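Local coordinates for uncharacterized protein (Burkholderia cenocepacia, PDB 6ANS) that is of unknown function but belongs to the DUF1214 family and binds a phosphate and a sodium ion between its beta sheets, at residues A[301-306]-A[324-329]; A[104-109]-A[194-199]. All coordinates share one frame; numbering follows the deposited sequence.

Interaction 1 (A[301-306]-A[324-329])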
loop_
_atom_site.group_PDB
_atom_site.type_symbol
_atom_site.label_atom_id
_atom_site.label_comp_id
_atom_site.label_asym_id
_atom_site.label_seq_id
_atom_site.Cartn_x
_atom_site.Cartn_y
_atom_site.Cartn_z
ATOM N N CYS A 301 17.772 20.978 20.955
ATOM C CA CYS A 301 16.616 20.160 20.628
ATOM C C CYS A 301 17.091 18.787 20.189
ATOM O O CYS A 301 18.268 18.582 19.876
ATOM C CB CYS A 301 15.765 20.815 19.536
ATOM S SG CYS A 301 16.656 21.049 17.977
ATOM N N ASP A 302 16.142 17.854 20.150
ATOM C CA ASP A 302 16.430 16.495 19.715
ATOM C C ASP A 302 16.378 16.368 18.200
ATOM O O ASP A 302 17.071 15.521 17.629
ATOM C CB ASP A 302 15.456 15.520 20.386
ATOM C CG ASP A 302 15.517 15.602 21.912
ATOM O OD1 ASP A 302 16.641 15.648 22.452
ATOM O OD2 ASP A 302 14.463 15.619 22.571
ATOM N N PHE A 303 15.595 17.214 17.536
ATOM C CA PHE A 303 15.446 17.145 16.092
ATOM C C PHE A 303 14.757 18.419 15.636
ATOM O O PHE A 303 14.018 19.045 16.401
ATOM C CB PHE A 303 14.645 15.903 15.673
ATOM C CG PHE A 303 14.466 15.756 14.192
ATOM C CD1 PHE A 303 15.420 15.109 13.429
ATOM C CD2 PHE A 303 13.324 16.235 13.560
ATOM C CE1 PHE A 303 15.255 14.956 12.054
ATOM C CE2 PHE A 303 13.152 16.092 12.187
ATOM C CZ PHE A 303 14.117 15.448 11.434
ATOM N N TRP A 304 15.050 18.824 14.406
ATOM C CA TRP A 304 14.302 19.887 13.759
ATOM C C TRP A 304 14.367 19.652 12.261
ATOM O O TRP A 304 15.307 19.028 11.766
ATOM C CB TRP A 304 14.841 21.276 14.139
ATOM C CG TRP A 304 16.148 21.692 13.491
ATOM C CD1 TRP A 304 17.399 21.603 14.038
ATOM C CD2 TRP A 304 16.317 22.327 12.217
ATOM N NE1 TRP A 304 18.336 22.109 13.169
ATOM C CE2 TRP A 304 17.697 22.564 12.045
ATOM C CE3 TRP A 304 15.437 22.709 11.198
ATOM C CZ2 TRP A 304 18.216 23.157 10.897
ATOM C CZ3 TRP A 304 15.959 23.294 10.052
ATOM C CH2 TRP A 304 17.332 23.519 9.918
ATOM N N ASN A 305 13.359 20.131 11.543
ATOM C CA ASN A 305 13.439 20.101 10.093
ATOM C C ASN A 305 12.494 21.150 9.533
ATOM O O ASN A 305 11.745 21.804 10.266
ATOM C CB ASN A 305 13.158 18.695 9.525
ATOM C CG ASN A 305 11.681 18.247 9.641
ATOM O OD1 ASN A 305 10.828 18.896 10.269
ATOM N ND2 ASN A 305 11.404 17.081 9.068
ATOM N N VAL A 306 12.564 21.315 8.217
ATOM C CA VAL A 306 11.637 22.152 7.472
ATOM C C VAL A 306 11.396 21.470 6.130
ATOM O O VAL A 306 12.326 20.930 5.521
ATOM C CB VAL A 306 12.173 23.588 7.306
ATOM C CG1 VAL A 306 13.539 23.583 6.615
ATOM C CG2 VAL A 306 11.159 24.452 6.554
ATOM N N CYS A 324 13.295 18.765 1.757
ATOM C CA CYS A 324 13.338 18.715 3.213
ATOM C C CYS A 324 14.785 18.874 3.666
ATOM O O CYS A 324 15.686 18.225 3.131
ATOM C CB CYS A 324 12.773 17.402 3.763
ATOM S SG CYS A 324 12.579 17.419 5.569
ATOM N N VAL A 325 14.987 19.716 4.667
ATOM C CA VAL A 325 16.286 19.967 5.280
ATOM C C VAL A 325 16.124 19.805 6.785
ATOM O O VAL A 325 15.130 20.273 7.355
ATOM C CB VAL A 325 16.797 21.374 4.912
ATOM C CG1 VAL A 325 17.752 21.871 5.925
ATOM C CG2 VAL A 325 17.479 21.331 3.555
ATOM N N ASN A 326 17.059 19.095 7.424
ATOM C CA ASN A 326 16.906 18.841 8.859
ATOM C C ASN A 326 18.189 19.060 9.659
ATOM O O ASN A 326 19.203 19.511 9.122
ATOM C CB ASN A 326 16.346 17.428 9.103
ATOM C CG ASN A 326 17.309 16.317 8.702
ATOM O OD1 ASN A 326 18.525 16.469 8.787
ATOM N ND2 ASN A 326 16.760 15.179 8.284
ATOM N N LYS A 327 18.139 18.729 10.955
ATOM C CA LYS A 327 19.271 18.944 11.848
ATOM C C LYS A 327 20.533 18.246 11.339
ATOM O O LYS A 327 21.645 18.739 11.551
ATOM C CB LYS A 327 18.905 18.459 13.252
ATOM C CG LYS A 327 20.067 18.437 14.221
ATOM C CD LYS A 327 19.611 18.244 15.656
ATOM C CE LYS A 327 20.797 18.405 16.612
ATOM N NZ LYS A 327 20.403 18.354 18.046
ATOM N N HIS A 328 20.373 17.118 10.650
ATOM C CA HIS A 328 21.485 16.344 10.107
ATOM C C HIS A 328 22.052 16.943 8.830
ATOM O O HIS A 328 23.252 16.813 8.574
ATOM C CB HIS A 328 21.019 14.908 9.828
ATOM C CG HIS A 328 21.955 14.117 8.956
ATOM N ND1 HIS A 328 23.094 13.505 9.436
ATOM C CD2 HIS A 328 21.913 13.841 7.628
ATOM C CE1 HIS A 328 23.709 12.883 8.443
ATOM N NE2 HIS A 328 23.016 13.076 7.337
ATOM N N SER A 329 21.210 17.548 7.994
ATOM C CA SER A 329 21.652 18.008 6.689
ATOM C C SER A 329 21.837 19.516 6.565
ATOM O O SER A 329 22.543 19.952 5.651
ATOM C CB SER A 329 20.664 17.531 5.617
ATOM O OG SER A 329 19.414 18.156 5.812
#

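Interaction 2 (A[104-109]-A[194-199]). With NA (sodium ion), chain F; PO4 (phosphate ion), chain E.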
loop_
_atom_site.group_PDB
_atom_site.type_symbol
_atom_site.label_atom_id
_atom_site.label_comp_id
_atom_site.label_asym_id
_atom_site.label_seq_id
_atom_site.Cartn_x
_atom_site.Cartn_y
_atom_site.Cartn_z
ATOM N N ALA A 104 0.970 17.700 6.030
ATOM C CA ALA A 104 2.399 17.974 6.185
ATOM C C ALA A 104 3.106 16.747 6.762
ATOM O O ALA A 104 3.646 16.762 7.870
ATOM C CB ALA A 104 2.642 19.222 7.047
ATOM N N ASP A 105 3.048 15.666 5.993
ATOM C CA ASP A 105 3.757 14.433 6.315
ATOM C C ASP A 105 5.242 14.716 6.467
ATOM O O ASP A 105 5.832 15.408 5.639
ATOM C CB ASP A 105 3.543 13.388 5.217
ATOM C CG ASP A 105 3.964 13.899 3.833
ATOM O OD1 ASP A 105 3.355 14.884 3.365
ATOM O OD2 ASP A 105 4.917 13.342 3.228
ATOM N N ASN A 106 5.828 14.222 7.558
ATOM C CA ASN A 106 7.248 14.424 7.813
ATOM C C ASN A 106 8.067 13.467 6.955
ATOM O O ASN A 106 8.048 12.256 7.203
ATOM C CB ASN A 106 7.566 14.205 9.290
ATOM C CG ASN A 106 8.982 14.637 9.648
ATOM O OD1 ASN A 106 9.837 14.788 8.772
ATOM N ND2 ASN A 106 9.223 14.875 10.943
ATOM N N PRO A 107 8.824 13.962 5.973
ATOM C CA PRO A 107 9.596 13.040 5.120
ATOM C C PRO A 107 10.641 12.256 5.903
ATOM O O PRO A 107 11.001 11.152 5.492
ATOM C CB PRO A 107 10.247 13.969 4.083
ATOM C CG PRO A 107 9.439 15.238 4.123
ATOM C CD PRO A 107 9.010 15.369 5.573
ATOM N N ASP A 108 11.088 12.757 7.053
ATOM C CA ASP A 108 12.079 12.064 7.871
ATOM C C ASP A 108 11.470 11.039 8.807
ATOM O O ASP A 108 12.195 10.475 9.635
ATOM C CB ASP A 108 12.883 13.073 8.686
ATOM C CG ASP A 108 13.679 13.988 7.807
ATOM O OD1 ASP A 108 14.250 13.478 6.811
ATOM O OD2 ASP A 108 13.687 15.203 8.067
ATOM N N ASN A 109 10.176 10.779 8.686
ATOM C CA ASN A 109 9.479 9.854 9.560
ATOM C C ASN A 109 9.179 8.546 8.842
ATOM O O ASN A 109 8.816 8.535 7.662
ATOM C CB ASN A 109 8.148 10.445 10.043
ATOM C CG ASN A 109 8.297 11.380 11.223
ATOM O OD1 ASN A 109 9.410 11.748 11.603
ATOM N ND2 ASN A 109 7.151 11.806 11.799
ATOM N N ARG A 194 5.715 7.291 15.590
ATOM C CA ARG A 194 6.651 8.074 14.789
ATOM C C ARG A 194 8.066 7.559 15.009
ATOM O O ARG A 194 8.549 7.504 16.147
ATOM C CB ARG A 194 6.582 9.559 15.127
ATOM C CG ARG A 194 5.304 10.228 14.654
ATOM C CD ARG A 194 5.249 11.636 15.164
ATOM N NE ARG A 194 4.161 12.416 14.596
ATOM C CZ ARG A 194 2.903 12.375 15.038
ATOM N NH1 ARG A 194 2.562 11.554 16.037
ATOM N NH2 ARG A 194 1.986 13.157 14.478
ATOM N N GLN A 195 8.727 7.183 13.925
ATOM C CA GLN A 195 10.169 6.978 13.931
ATOM C C GLN A 195 10.788 8.095 13.102
ATOM O O GLN A 195 10.559 8.173 11.888
ATOM C CB GLN A 195 10.541 5.601 13.386
ATOM C CG GLN A 195 9.669 4.461 13.923
ATOM C CD GLN A 195 10.370 3.119 13.759
ATOM O OE1 GLN A 195 11.597 3.077 13.694
ATOM N NE2 GLN A 195 9.605 2.022 13.723
ATOM N N THR A 196 11.573 8.952 13.742
ATOM C CA THR A 196 12.110 10.134 13.085
ATOM C C THR A 196 13.600 9.938 12.854
ATOM O O THR A 196 14.369 9.785 13.810
ATOM C CB THR A 196 11.858 11.389 13.919
ATOM O OG1 THR A 196 10.456 11.523 14.160
ATOM C CG2 THR A 196 12.362 12.624 13.172
ATOM N N PHE A 197 14.010 9.970 11.592
ATOM C CA PHE A 197 15.380 9.647 11.215
ATOM C C PHE A 197 16.203 10.917 11.049
ATOM O O PHE A 197 15.800 11.836 10.323
ATOM C CB PHE A 197 15.413 8.833 9.918
ATOM C CG PHE A 197 14.810 7.478 10.068
ATOM C CD1 PHE A 197 15.572 6.420 10.531
ATOM C CD2 PHE A 197 13.459 7.276 9.800
ATOM C CE1 PHE A 197 15.010 5.173 10.701
ATOM C CE2 PHE A 197 12.882 6.032 9.966
ATOM C CZ PHE A 197 13.665 4.974 10.423
ATOM N N LEU A 198 17.349 10.973 11.725
ATOM C CA LEU A 198 18.336 11.958 11.314
ATOM C C LEU A 198 18.832 11.629 9.909
ATOM O O LEU A 198 18.998 12.526 9.076
ATOM C CB LEU A 198 19.515 11.997 12.301
ATOM C CG LEU A 198 19.330 12.582 13.704
ATOM C CD1 LEU A 198 20.588 12.358 14.544
ATOM C CD2 LEU A 198 18.954 14.056 13.657
ATOM N N ASP A 199 19.034 10.340 9.626
ATOM C CA ASP A 199 19.639 9.871 8.374
ATOM C C ASP A 199 19.230 8.414 8.208
ATOM O O ASP A 199 19.727 7.546 8.936
ATOM C CB ASP A 199 21.165 10.032 8.393
ATOM C CG ASP A 199 21.832 9.564 7.095
ATOM O OD1 ASP A 199 21.125 9.272 6.109
ATOM O OD2 ASP A 199 23.077 9.499 7.053
HETATM NA NA NA F . 2.085 16.402 9.685
HETATM P P PO4 E . 4.228 15.307 12.375
HETATM O O1 PO4 E . 5.476 15.943 12.938
HETATM O O2 PO4 E . 4.007 15.896 11.018
HETATM O O3 PO4 E . 4.361 13.807 12.292
HETATM O O4 PO4 E . 3.099 15.649 13.315
#

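Interaction 1 (A[301-306]-A[324-329])
Trp304 and Lys327 meet because of two different first torsions: the indole of Trp304 stands between its own backbone N and carbonyl carbon (chi1 75°), while Lys327 sends CG anti to its N and continues fully extended. The lysine therefore begins over one face of the indole, with CB 3.6 Å from Trp304 CD1, and runs back along 301-306 to Cys301, where NZ makes a weak hydrogen bond to Cys301 O at 2.8 Å. Farther along the same ring, Trp304 CH2 touches Val325 CG1, and Trp365 stacks on the indole from the adjoining strand.

The backbones show how an antiparallel pair ends. Val306 and Val325 form a hydrogen-bonded pair, exchanging two bonds: Val306 N to Val325 O at 2.9 Å and Val325 N to Val306 O at 3.0 Å. One step on, Asn305 and Asn326 form the non-hydrogen-bonded pair, their CB atoms 3.5 Å apart. The next bond, Lys327 N to Trp304 O, is more bent, 135° at the hydrogen, where the chain begins to leave the strand.

An Asx motif at Asn326 accompanies that turn. Its OD1 accepts from Ser329 N at 3.0 Å and weakly from His328 N, and Ser329 OG takes up Asn326 N in a nearly straight bond. The Phe303 ring packs obliquely on Asn326 CB, its plane 63° from that of the amide, whose ND2 bonds to Asp108. Asn305 is held at both ends of its amide, OD1 by Arg366 and ND2 by the same Asp108, which would fix its rotation, with ND2 in the plane of the Phe303 ring at its edge.

On the far side of 301-306, Asp302 and Phe303 both face Val368 in a classic beta bulge. The arrangement is that of a short antiparallel strand, outermost in its sheet within this chain, followed by an Asx motif.

Interaction 2 (A[104-109]-A[194-199])
Phe197 N gives a nearly straight bond (174°) to Asp108 O at 2.7 Å; the CA-H of Thr196 is also directed at this oxygen, which lies at the edge of the Phe197 ring. Next to it, Asn109 and Thr196 form an antiparallel non-hydrogen-bonded pair. Their side chains point the same way, and Asn109 OD1 accepts from Thr196 OG1 at 2.8 Å, with the hydroxyl above the amide plane. This bond holds one end of the amide, whose ND2 packs against Arg194 CG at 3.7 Å; the amide and guanidinium planes stand 82° apart.

The extended run of Arg194 from CG to NE delivers the guanidinium edge to the phosphate, NE bonding PO4 O3 at 2.7 Å and NH2 reaching PO4 O4 at 3.0 Å. Tyr278, Tyr111 and Arg366 also bond the anion. Its O2 binds the sodium ion, which Ala104 O coordinates at 2.4 Å, together with Gly103, so the sodium ion and the two arginines probably balance the anion's charge. The phosphate probably came from the crystallisation liquor, but its surroundings are consistent with a pocket for an anion.

An Asx turn at Asn106, OD1 accepting from Asp108 N, accompanies the type I turn Asn106-Asn109. Lying in the loop after helix 60-83, that turn leads into strand 109-115, one of the two outermost strands of its sheet within this chain, which pairs with strand 188-196; strand 133-140 flanks the latter on its other side.

How the interactions relate
From the N terminus, the chain passes helix 60-83 and reaches 104-109; interaction 2 then closes a long, strand-rich excursion of 84 residues when 194-199 returns. Only afterwards does interaction 1 open, closing a short, mostly irregular loop of 17 residues between 301-306 and 324-329. The two are in series, neither nested nor crossed. They meet in space, with centres about 10 Å apart: Asp108 OD2 probably accepts from both Asn305 ND2 and Asn326 ND2, each at 3.1 Å. One carboxylate would thus tie the loop leading into 109-115 to strands 303-309 and 324-326, and so join two four-stranded sheets that share the strand order 1-4-2-3.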